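Aspartate carbamoyltransferase (Leishmania major, PDB 7K46) probably catalyses the transfer of a carbamoyl group from carbamoyl phosphate to L-aspartate, an early step of de novo pyrimidine synthesis. Local coordinates at residues Ala72-Arg75 / Ser79-Asn82. Sequence-based numbering, arbitrary orientation.
Sequences AMMR and SVVN
The carbonyl oxygen of Ser79 faces the side chain of Met73, with Ser79 O 3.6 Å from Met73 CG and 3.9 Å from Met73 CE. These are van der Waals approaches, and no hydrogen bond joins the two segments. Met73 can offer both carbons because its chain, with CG anti to the backbone N (chi1 -173°), bends at chi2 (69°), which brings the terminal methyl towards Ser79 O.

Next along the strand, Val80 points its side chain at the helix and pushes one branch, CG2, between the two methionines. On the Met73 side, Val80 CG2 is 3.9 Å from Met73 CG. On the other, Met74 reaches out with an extended chain beyond CG and sets its methyl against the valine, Met74 CE lying 3.7 Å from Val80 CG2. That same methyl is 3.8 Å from Val80 CB, and the two side chains cross at about a right angle.

Met73 also packs on Met54, and Val80 on Pro56, both in strand 53-58, whose backbone is hydrogen-bonded to Ser79 and Val81. Met74 additionally packs on Val80 of a second subunit, carrying the apolar contact into the trimer interface; nearby, Arg75 forms a salt bridge with Asp108 of that same subunit. Strand 79-80, reached by a short turn from helix 63-74, completes a beta-alpha-beta crossover that begins with parallel strand 53-58, in the carbamoyl-phosphate-binding domain of the aspartate/ornithine carbamoyltransferase fold.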
# COMPACT_ATOMS: atom_id res chain seq x y z
N ALA A 72 3.63 5.21 12.29
CA ALA A 72 3.71 6.48 13.02
C ALA A 72 2.82 7.54 12.38
O ALA A 72 2.08 8.24 13.08
CB ALA A 72 5.17 6.97 13.06
N MET A 73 2.89 7.67 11.05
CA MET A 73 2.05 8.64 10.36
C MET A 73 0.56 8.36 10.59
O MET A 73 -0.22 9.27 10.90
CB MET A 73 2.39 8.63 8.87
CG MET A 73 1.69 9.73 8.05
SD MET A 73 2.36 11.35 8.49
CE MET A 73 1.45 12.41 7.34
N MET A 74 0.15 7.09 10.47
CA MET A 74 -1.27 6.79 10.59
C MET A 74 -1.78 6.93 12.03
O MET A 74 -2.94 7.30 12.24
CB MET A 74 -1.55 5.38 10.06
CG MET A 74 -1.22 5.26 8.56
SD MET A 74 -1.50 3.59 7.94
CE MET A 74 -0.81 3.73 6.28
N ARG A 75 -0.94 6.66 13.02
CA ARG A 75 -1.34 6.84 14.41
C ARG A 75 -1.35 8.31 14.84
O ARG A 75 -1.72 8.61 15.97
CB ARG A 75 -0.42 6.03 15.33
CG ARG A 75 -0.61 4.51 15.20
CD ARG A 75 0.21 3.79 16.26
NE ARG A 75 -0.00 2.35 16.25
CZ ARG A 75 -0.99 1.74 16.89
NH1 ARG A 75 -1.91 2.42 17.56
NH2 ARG A 75 -1.06 0.41 16.84
N SER A 79 -2.15 10.32 6.43
CA SER A 79 -2.31 9.40 5.31
C SER A 79 -0.95 9.04 4.73
O SER A 79 0.00 9.81 4.83
CB SER A 79 -3.16 10.04 4.20
OG SER A 79 -4.47 10.33 4.68
N VAL A 80 -0.87 7.87 4.10
CA VAL A 80 0.36 7.42 3.45
C VAL A 80 0.04 7.00 2.02
O VAL A 80 -0.86 6.17 1.80
CB VAL A 80 1.02 6.26 4.20
CG1 VAL A 80 2.29 5.81 3.45
CG2 VAL A 80 1.34 6.67 5.63
N VAL A 81 0.80 7.52 1.07
CA VAL A 81 0.68 7.16 -0.34
C VAL A 81 1.97 6.45 -0.74
O VAL A 81 3.06 6.99 -0.55
CB VAL A 81 0.45 8.40 -1.22
CG1 VAL A 81 0.52 8.02 -2.71
CG2 VAL A 81 -0.91 9.05 -0.88
N ASN A 82 1.84 5.25 -1.30
CA ASN A 82 3.00 4.51 -1.79
C ASN A 82 3.46 5.08 -3.13
O ASN A 82 2.67 5.61 -3.91
CB ASN A 82 2.68 3.03 -1.96
CG ASN A 82 1.89 2.46 -0.80
OD1 ASN A 82 2.29 2.60 0.36
ND2 ASN A 82 0.77 1.82 -1.10